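Local structure of cyclic nucleotide-binding protein (Brucella abortus biovar 1, 5D1I) at residues A[51-57]-A[99-105]; A[59-65]-A[111-117]; A[66-70]-A[81-85]. The protein is of unknown function but has the beta-barrel fold of cyclic nucleotide-binding domains and may take part in regulating transcription. One frame throughout, in Å; residues are numbered along the deposited sequence.

Contact 1: A[51-57]-A[99-105]; sequences FREGQSA and TTRLTGA
Gln55 O receives the backbone N-H of Arg101 at 2.8 Å, while Thr100 CA brings a C-H to the same oxygen at 3.2 Å. The return bond runs from Gly54 N to Arg101 O, again 2.8 Å long, so the peptide units around Arg101 are held on both sides by the type II turn from Arg52 to Gln55. Glycine suits the third position of that turn: with phi 87° a CB would press on the preceding carbonyl.

The side chain of Arg101 is sandwiched. Its CD lies over the centre of the Phe51 ring, 3.6 Å from the centroid, and the guanidinium continues flat over the same ring at 7°, an off-centre cation-pi stack. Ala57 CB covers the opposite guanidinium face, 3.3 Å from Arg101 NE; its small methyl permits such a close approach. A bend at chi2 (-66°) folds the arginine chain over the phenyl group, whose edge meets Thr103 O in plane.

Glu53 extends its chain so that a water joins OE1 to Leu102 O; His72 also bonds OE1. By sequence, Arg101 probably corresponds to the arginine near the end of the phosphate-binding cassette of cyclic nucleotide-binding domains, which in relatives that bind nucleotide commonly meets the phosphate; here it lies between Phe51 and Ala57.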
loop_
_atom_site.group_PDB
_atom_site.type_symbol
_atom_site.label_atom_id
_atom_site.label_comp_id
_atom_site.label_asym_id
_atom_site.label_seq_id
_atom_site.Cartn_x
_atom_site.Cartn_y
_atom_site.Cartn_z
ATOM N N PHE A 51 17.768 6.481 -1.936
ATOM C CA PHE A 51 17.621 7.912 -1.711
ATOM C C PHE A 51 18.123 8.302 -0.328
ATOM O O PHE A 51 18.296 7.447 0.539
ATOM C CB PHE A 51 16.156 8.326 -1.866
ATOM C CG PHE A 51 15.192 7.443 -1.118
ATOM C CD1 PHE A 51 15.113 7.482 0.265
ATOM C CD2 PHE A 51 14.356 6.579 -1.803
ATOM C CE1 PHE A 51 14.227 6.682 0.944
ATOM C CE2 PHE A 51 13.470 5.774 -1.125
ATOM C CZ PHE A 51 13.403 5.822 0.248
ATOM N N ARG A 52 18.333 9.596 -0.117
ATOM C CA ARG A 52 18.737 10.084 1.194
ATOM C C ARG A 52 17.529 10.599 1.966
ATOM O O ARG A 52 16.612 11.174 1.388
ATOM C CB ARG A 52 19.798 11.182 1.059
ATOM C CG ARG A 52 20.296 11.743 2.385
ATOM C CD ARG A 52 21.816 11.858 2.408
ATOM N NE ARG A 52 22.315 12.314 3.703
ATOM C CZ ARG A 52 23.062 13.402 3.880
ATOM N NH1 ARG A 52 23.413 14.149 2.842
ATOM N NH2 ARG A 52 23.469 13.738 5.098
ATOM N N GLU A 53 17.527 10.362 3.273
ATOM C CA GLU A 53 16.521 10.913 4.168
ATOM C C GLU A 53 16.434 12.432 4.016
ATOM O O GLU A 53 17.452 13.120 4.034
ATOM C CB GLU A 53 16.860 10.538 5.609
ATOM C CG GLU A 53 15.846 10.959 6.647
ATOM C CD GLU A 53 16.203 10.437 8.024
ATOM O OE1 GLU A 53 15.334 9.829 8.682
ATOM O OE2 GLU A 53 17.362 10.625 8.446
ATOM N N GLY A 54 15.220 12.949 3.850
ATOM C CA GLY A 54 15.020 14.384 3.719
ATOM C C GLY A 54 15.143 14.894 2.295
ATOM O O GLY A 54 14.904 16.069 2.027
ATOM N N GLN A 55 15.515 14.009 1.380
ATOM C CA GLN A 55 15.655 14.372 -0.026
ATOM C C GLN A 55 14.282 14.588 -0.651
ATOM O O GLN A 55 13.313 13.933 -0.268
ATOM C CB GLN A 55 16.426 13.281 -0.775
ATOM C CG GLN A 55 16.673 13.529 -2.249
ATOM C CD GLN A 55 17.411 12.371 -2.897
ATOM O OE1 GLN A 55 17.967 11.516 -2.207
ATOM N NE2 GLN A 55 17.411 12.331 -4.224
ATOM N N SER A 56 14.194 15.512 -1.602
ATOM C CA SER A 56 12.937 15.751 -2.297
ATOM C C SER A 56 12.508 14.484 -3.034
ATOM O O SER A 56 13.339 13.772 -3.600
ATOM C CB SER A 56 13.068 16.925 -3.268
ATOM O OG SER A 56 11.790 17.374 -3.682
ATOM N N ALA A 57 11.210 14.198 -3.009
ATOM C CA ALA A 57 10.695 12.939 -3.540
ATOM C C ALA A 57 9.634 13.163 -4.613
ATOM O O ALA A 57 8.640 13.844 -4.375
ATOM C CB ALA A 57 10.131 12.099 -2.416
ATOM N N THR A 99 6.418 16.135 -0.967
ATOM C CA THR A 99 6.985 15.403 0.162
ATOM C C THR A 99 8.501 15.280 0.085
ATOM O O THR A 99 9.116 15.579 -0.934
ATOM C CB THR A 99 6.419 13.965 0.275
ATOM O OG1 THR A 99 6.912 13.172 -0.809
ATOM C CG2 THR A 99 4.891 13.947 0.267
ATOM N N THR A 100 9.090 14.832 1.187
ATOM C CA THR A 100 10.503 14.483 1.230
ATOM C C THR A 100 10.614 13.076 1.793
ATOM O O THR A 100 9.704 12.608 2.473
ATOM C CB THR A 100 11.318 15.453 2.094
ATOM O OG1 THR A 100 10.730 15.532 3.398
ATOM C CG2 THR A 100 11.348 16.841 1.470
ATOM N N ARG A 101 11.723 12.403 1.505
ATOM C CA ARG A 101 11.939 11.042 1.985
ATOM C C ARG A 101 11.952 10.985 3.509
ATOM O O ARG A 101 12.815 11.583 4.155
ATOM C CB ARG A 101 13.249 10.490 1.420
ATOM C CG ARG A 101 13.318 10.522 -0.101
ATOM C CD ARG A 101 12.294 9.574 -0.735
ATOM N NE ARG A 101 12.355 9.622 -2.193
ATOM C CZ ARG A 101 11.528 8.973 -3.007
ATOM N NH1 ARG A 101 10.562 8.216 -2.513
ATOM N NH2 ARG A 101 11.666 9.087 -4.323
ATOM N N LEU A 102 10.987 10.267 4.079
ATOM C CA LEU A 102 10.838 10.188 5.529
ATOM C C LEU A 102 11.975 9.428 6.203
ATOM O O LEU A 102 12.293 9.671 7.368
ATOM C CB LEU A 102 9.506 9.532 5.888
ATOM C CG LEU A 102 8.251 10.350 5.576
ATOM C CD1 LEU A 102 7.001 9.564 5.949
ATOM C CD2 LEU A 102 8.288 11.682 6.305
ATOM N N THR A 103 12.572 8.491 5.478
ATOM C CA THR A 103 13.676 7.699 6.015
ATOM C C THR A 103 14.781 7.543 4.985
ATOM O O THR A 103 14.618 7.913 3.824
ATOM C CB THR A 103 13.227 6.287 6.426
ATOM O OG1 THR A 103 13.145 5.469 5.253
ATOM C CG2 THR A 103 11.864 6.314 7.115
ATOM N N GLY A 104 15.904 6.981 5.414
ATOM C CA GLY A 104 16.892 6.488 4.475
ATOM C C GLY A 104 16.463 5.093 4.063
ATOM O O GLY A 104 15.580 4.506 4.688
ATOM N N ALA A 105 17.069 4.567 3.006
ATOM C CA ALA A 105 16.771 3.218 2.539
ATOM C C ALA A 105 17.970 2.643 1.805
ATOM O O ALA A 105 18.507 3.276 0.902
ATOM C CB ALA A 105 15.554 3.222 1.635
HETATM O O HOH W 1 13.363 11.654 8.719
HETATM O O HOH W 2 9.657 18.311 -2.431
HETATM O O HOH W 3 14.188 11.483 -3.568
HETATM O O HOH W 4 7.632 16.480 -3.736
#

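Contact 2: A[59-65]-A[111-117]; sequences CAYIIVT and TEVIRIS
Ala60 and Ile116 exchange two backbone hydrogen bonds, Ala60 N to Ile116 O at 2.9 Å and Ile116 N to Ala60 O at 2.8 Å. Ile62 and Ile114 repeat the exchange, with Ile114 N reaching Ile62 O at 2.7 Å. In the alternate, non-hydrogen-bonded pairs the backbone groups turn outward: Tyr61 bonds Leu90, Ile63 bonds Gly87 and Ala88, and Val113 bonds Leu42, so 59-63 and 111-117 are inner strands of the barrel sheet.

At the far end Glu112 O accepts Val64 N at 2.8 Å and, weakly, Thr65 N, while Glu112 N donates to Thr65 O. Val64 and Thr65 thus both face Glu112 in a classic beta bulge, where the first strand turns a corner out of this sheet of the jelly-roll barrel characteristic of cyclic nucleotide-binding domains.

Ile62, Ile114 and Ile116 line one face, with Ile62 CD1 3.7 Å from Ile116 CG1, and helix 11-18 packs on Ile62; branched aliphatic residues suit both the extended backbone and this buried layer. Val64 CG2 adds to it against Ile114. On the other face Arg115 lies alongside Tyr61, its CG 3.6 Å from Tyr61 CE1. Turning at chi3 (77°), the arginine carries its guanidinium past Cys59, whose SG lies in plane at its edge, and Arg115 NE forms a salt bridge with Glu40. The carboxylate of Glu112 likewise finds its charge partner in Arg41. Ser117, opposite Cys59, N-caps the helix that follows, its OG hydrogen-bonded to Ile120 N and to Ser119 OG.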
loop_
_atom_site.group_PDB
_atom_site.type_symbol
_atom_site.label_atom_id
_atom_site.label_comp_id
_atom_site.label_asym_id
_atom_site.label_seq_id
_atom_site.Cartn_x
_atom_site.Cartn_y
_atom_site.Cartn_z
ATOM N N CYS A 59 8.738 10.334 -6.738
ATOM C CA CYS A 59 8.405 9.003 -7.220
ATOM C C CYS A 59 8.308 8.016 -6.079
ATOM O O CYS A 59 8.851 8.247 -4.998
ATOM C CB CYS A 59 9.444 8.521 -8.232
ATOM S SG CYS A 59 11.075 8.220 -7.513
ATOM N N ALA A 60 7.621 6.910 -6.337
ATOM C CA ALA A 60 7.484 5.838 -5.369
ATOM C C ALA A 60 8.175 4.588 -5.878
ATOM O O ALA A 60 8.262 4.359 -7.086
ATOM C CB ALA A 60 6.013 5.556 -5.083
ATOM N N TYR A 61 8.672 3.787 -4.946
ATOM C CA TYR A 61 9.310 2.521 -5.270
ATOM C C TYR A 61 8.526 1.383 -4.646
ATOM O O TYR A 61 8.199 1.428 -3.464
ATOM C CB TYR A 61 10.755 2.487 -4.764
ATOM C CG TYR A 61 11.653 3.557 -5.339
ATOM C CD1 TYR A 61 12.365 3.334 -6.510
ATOM C CD2 TYR A 61 11.803 4.785 -4.704
ATOM C CE1 TYR A 61 13.189 4.302 -7.042
ATOM C CE2 TYR A 61 12.631 5.762 -5.230
ATOM C CZ TYR A 61 13.320 5.514 -6.400
ATOM O OH TYR A 61 14.149 6.474 -6.933
ATOM N N ILE A 62 8.232 0.357 -5.436
ATOM C CA ILE A 62 7.582 -0.830 -4.906
ATOM C C ILE A 62 8.546 -1.994 -5.036
ATOM O O ILE A 62 9.090 -2.238 -6.113
ATOM C CB ILE A 62 6.258 -1.155 -5.638
ATOM C CG1 ILE A 62 5.243 -0.019 -5.464
ATOM C CG2 ILE A 62 5.668 -2.448 -5.120
ATOM C CD1 ILE A 62 5.334 1.071 -6.513
ATOM N N ILE A 63 8.776 -2.696 -3.932
ATOM C CA ILE A 63 9.694 -3.829 -3.937
ATOM C C ILE A 63 9.045 -5.053 -4.563
ATOM O O ILE A 63 7.936 -5.434 -4.190
ATOM C CB ILE A 63 10.166 -4.185 -2.519
ATOM C CG1 ILE A 63 10.859 -2.990 -1.869
ATOM C CG2 ILE A 63 11.108 -5.387 -2.554
ATOM C CD1 ILE A 63 11.304 -3.254 -0.444
ATOM N N VAL A 64 9.742 -5.658 -5.519
ATOM C CA VAL A 64 9.300 -6.905 -6.126
ATOM C C VAL A 64 10.012 -8.082 -5.469
ATOM O O VAL A 64 9.375 -8.983 -4.926
ATOM C CB VAL A 64 9.562 -6.922 -7.642
ATOM C CG1 VAL A 64 9.171 -8.267 -8.240
ATOM C CG2 VAL A 64 8.806 -5.792 -8.321
ATOM N N THR A 65 11.339 -8.071 -5.525
ATOM C CA THR A 65 12.137 -9.066 -4.817
ATOM C C THR A 65 13.271 -8.381 -4.063
ATOM O O THR A 65 13.762 -7.340 -4.491
ATOM C CB THR A 65 12.730 -10.128 -5.773
ATOM O OG1 THR A 65 13.583 -9.491 -6.731
ATOM C CG2 THR A 65 11.628 -10.884 -6.499
ATOM N N THR A 111 18.176 -6.335 -4.939
ATOM C CA THR A 111 16.759 -6.027 -4.785
ATOM C C THR A 111 16.199 -5.410 -6.058
ATOM O O THR A 111 16.818 -4.532 -6.661
ATOM C CB THR A 111 16.533 -5.069 -3.595
ATOM O OG1 THR A 111 16.958 -5.712 -2.388
ATOM C CG2 THR A 111 15.066 -4.672 -3.463
ATOM N N GLU A 112 15.030 -5.884 -6.470
ATOM C CA GLU A 112 14.382 -5.361 -7.659
ATOM C C GLU A 112 13.156 -4.561 -7.278
ATOM O O GLU A 112 12.285 -5.046 -6.553
ATOM C CB GLU A 112 14.005 -6.490 -8.616
ATOM C CG GLU A 112 13.190 -6.021 -9.801
ATOM C CD GLU A 112 13.338 -6.928 -11.003
ATOM O OE1 GLU A 112 12.386 -7.000 -11.807
ATOM O OE2 GLU A 112 14.407 -7.556 -11.150
ATOM N N VAL A 113 13.099 -3.326 -7.760
ATOM C CA VAL A 113 11.995 -2.438 -7.436
ATOM C C VAL A 113 11.324 -1.897 -8.690
ATOM O O VAL A 113 11.932 -1.812 -9.757
ATOM C CB VAL A 113 12.453 -1.248 -6.566
ATOM C CG1 VAL A 113 12.989 -1.731 -5.223
ATOM C CG2 VAL A 113 13.496 -0.417 -7.300
ATOM N N ILE A 114 10.058 -1.541 -8.541
ATOM C CA ILE A 114 9.303 -0.859 -9.576
ATOM C C ILE A 114 9.224 0.618 -9.214
ATOM O O ILE A 114 8.754 0.959 -8.131
ATOM C CB ILE A 114 7.887 -1.446 -9.709
ATOM C CG1 ILE A 114 7.938 -2.818 -10.381
ATOM C CG2 ILE A 114 6.986 -0.502 -10.471
ATOM C CD1 ILE A 114 6.621 -3.559 -10.343
ATOM N N ARG A 115 9.701 1.493 -10.095
ATOM C CA ARG A 115 9.648 2.923 -9.820
ATOM C C ARG A 115 8.485 3.589 -10.541
ATOM O O ARG A 115 8.384 3.530 -11.764
ATOM C CB ARG A 115 10.952 3.612 -10.219
ATOM C CG ARG A 115 11.003 5.080 -9.817
ATOM C CD ARG A 115 12.223 5.789 -10.402
ATOM N NE ARG A 115 12.048 6.092 -11.817
ATOM C CZ ARG A 115 11.608 7.258 -12.282
ATOM N NH1 ARG A 115 11.310 8.242 -11.443
ATOM N NH2 ARG A 115 11.473 7.445 -13.588
ATOM N N ILE A 116 7.612 4.224 -9.770
ATOM C CA ILE A 116 6.476 4.935 -10.331
ATOM C C ILE A 116 6.702 6.424 -10.188
ATOM O O ILE A 116 6.729 6.943 -9.074
ATOM C CB ILE A 116 5.153 4.561 -9.634
ATOM C CG1 ILE A 116 4.969 3.047 -9.586
ATOM C CG2 ILE A 116 3.975 5.227 -10.342
ATOM C CD1 ILE A 116 4.720 2.431 -10.929
ATOM N N SER A 117 6.880 7.115 -11.307
ATOM C CA SER A 117 7.015 8.562 -11.259
ATOM C C SER A 117 5.664 9.217 -11.011
ATOM O O SER A 117 4.611 8.664 -11.342
ATOM C CB SER A 117 7.622 9.094 -12.555
ATOM O OG SER A 117 6.741 8.877 -13.642
#

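Contact 3: A[66-70]-A[81-85]; sequences GTITL and IRPVG
Ile68 and Val84 form a regular antiparallel hydrogen-bonded pair: Val84 N reaches Ile68 O at 2.7 Å, and Ile68 N reaches Val84 O at 3.0 Å and almost straight, 174° at the hydrogen. Leu70 N donates to Arg82 O at 2.9 Å. Leu70 O is gripped twice, firmly by Ile81 N at 2.7 Å and weakly by Arg82 N. Pro83 has no N-H to offer, and none is needed, since it stands opposite Thr69 in a non-hydrogen-bonded pair; its CA instead turns a C-H toward Ile68 O.

Among the apolar contacts, Leu70 and Val84 meet at about a right angle, Leu70 CD1 3.9 Å from Val84 CG1. Val84 CG2 lies 3.8 Å from Ile68 CB. The Ile68 side chain packs against Ile63 and Ala105, where a branched aliphatic residue fits both the strand and the buried interior. Thr67 lies alongside Pro83, its CG2 near Pro83 CB.

The charged group is Arg82. Extended from CG to NE, it lies alongside Leu70, whose CD1 rests over one face of the guanidinium, 3.8 Å from Arg82 NH1. That position leaves NH1 and NH2 to bond another chain: Arg82 NH1 bonds Glu25 O of the second subunit, and NH2 bonds Gly19 O there. Ile81 and Leu70 also pack on that subunit, against its Phe27 and Glu25.

With Ile81 and Arg82 both facing Leu70, this is a beta hairpin with a classic beta bulge, forming one margin of the four-stranded sheet of the cyclic nucleotide-binding domain and part of the interface with the second subunit in this assembly.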
loop_
_atom_site.group_PDB
_atom_site.type_symbol
_atom_site.label_atom_id
_atom_site.label_comp_id
_atom_site.label_asym_id
_atom_site.label_seq_id
_atom_site.Cartn_x
_atom_site.Cartn_y
_atom_site.Cartn_z
ATOM N N GLY A 66 13.681 -8.963 -2.941
ATOM C CA GLY A 66 14.811 -8.443 -2.191
ATOM C C GLY A 66 14.443 -7.864 -0.839
ATOM O O GLY A 66 13.304 -7.981 -0.385
ATOM N N THR A 67 15.420 -7.237 -0.192
ATOM C CA THR A 67 15.219 -6.674 1.136
ATOM C C THR A 67 15.892 -5.314 1.255
ATOM O O THR A 67 17.053 -5.138 0.866
ATOM C CB THR A 67 15.769 -7.604 2.243
ATOM O OG1 THR A 67 15.248 -8.927 2.067
ATOM C CG2 THR A 67 15.380 -7.087 3.619
ATOM N N ILE A 68 15.154 -4.360 1.803
ATOM C CA ILE A 68 15.644 -3.010 2.002
ATOM C C ILE A 68 15.516 -2.636 3.473
ATOM O O ILE A 68 14.458 -2.816 4.073
ATOM C CB ILE A 68 14.865 -2.002 1.133
ATOM C CG1 ILE A 68 15.307 -2.106 -0.328
ATOM C CG2 ILE A 68 15.044 -0.580 1.648
ATOM C CD1 ILE A 68 14.460 -1.280 -1.278
ATOM N N THR A 69 16.600 -2.140 4.057
ATOM C CA THR A 69 16.552 -1.636 5.422
ATOM C C THR A 69 16.229 -0.146 5.439
ATOM O O THR A 69 16.900 0.651 4.777
ATOM C CB THR A 69 17.878 -1.883 6.157
ATOM O OG1 THR A 69 18.044 -3.287 6.364
ATOM C CG2 THR A 69 17.885 -1.182 7.504
ATOM N N LEU A 70 15.187 0.218 6.181
ATOM C CA LEU A 70 14.836 1.616 6.396
ATOM C C LEU A 70 15.544 2.119 7.641
ATOM O O LEU A 70 15.599 1.418 8.648
ATOM C CB LEU A 70 13.324 1.785 6.549
ATOM C CG LEU A 70 12.437 1.207 5.448
ATOM C CD1 LEU A 70 10.976 1.527 5.736
ATOM C CD2 LEU A 70 12.847 1.747 4.087
ATOM N N ILE A 81 15.533 1.329 11.344
ATOM C CA ILE A 81 14.127 1.291 11.726
ATOM C C ILE A 81 13.612 -0.139 11.651
ATOM O O ILE A 81 13.310 -0.757 12.672
ATOM C CB ILE A 81 13.264 2.186 10.824
ATOM C CG1 ILE A 81 13.780 3.624 10.851
ATOM C CG2 ILE A 81 11.813 2.140 11.263
ATOM C CD1 ILE A 81 13.027 4.546 9.933
ATOM N N ARG A 82 13.533 -0.658 10.428
ATOM C CA ARG A 82 13.035 -2.005 10.170
ATOM C C ARG A 82 13.337 -2.382 8.721
ATOM O O ARG A 82 13.587 -1.506 7.897
ATOM C CB ARG A 82 11.528 -2.083 10.431
ATOM C CG ARG A 82 10.708 -1.314 9.405
ATOM C CD ARG A 82 9.212 -1.404 9.657
ATOM N NE ARG A 82 8.474 -1.229 8.410
ATOM C CZ ARG A 82 8.123 -0.050 7.914
ATOM N NH1 ARG A 82 8.434 1.060 8.565
ATOM N NH2 ARG A 82 7.465 0.018 6.767
ATOM N N PRO A 83 13.322 -3.685 8.405
ATOM C CA PRO A 83 13.464 -4.097 7.002
ATOM C C PRO A 83 12.125 -4.139 6.261
ATOM O O PRO A 83 11.088 -4.356 6.886
ATOM C CB PRO A 83 14.064 -5.499 7.115
ATOM C CG PRO A 83 13.524 -6.018 8.403
ATOM C CD PRO A 83 13.441 -4.827 9.330
ATOM N N VAL A 84 12.147 -3.920 4.949
ATOM C CA VAL A 84 10.949 -4.092 4.127
ATOM C C VAL A 84 11.238 -5.022 2.955
ATOM O O VAL A 84 12.369 -5.088 2.465
ATOM C CB VAL A 84 10.408 -2.747 3.595
ATOM C CG1 VAL A 84 9.695 -1.988 4.706
ATOM C CG2 VAL A 84 11.533 -1.909 2.984
ATOM N N GLY A 85 10.213 -5.744 2.511
ATOM C CA GLY A 85 10.373 -6.727 1.455
ATOM C C GLY A 85 9.304 -6.607 0.389
ATOM O O GLY A 85 8.669 -5.564 0.269
#

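From the N terminus the chain lays down 51-57, 59-65 and 66-70, the first halves of all three contacts, almost without a break. Contact 3 closes first, when 81-85 returns along its hairpin partner, and it is nested inside the loops of the other two. Segment 99-105 then comes back to 51-57, and 111-117 comes back to 59-65, so contacts 1 and 2 cross. Arg101 joins these two through a weak hydrogen bond to Cys59 O. Thr103 packs on Ile81, linking contact 1 to the hairpin, and Ile63 of contact 2 touches Val84 and Gly85. Together they tie both sheets of the barrel, and contacts 1 and 3 touch the second subunit.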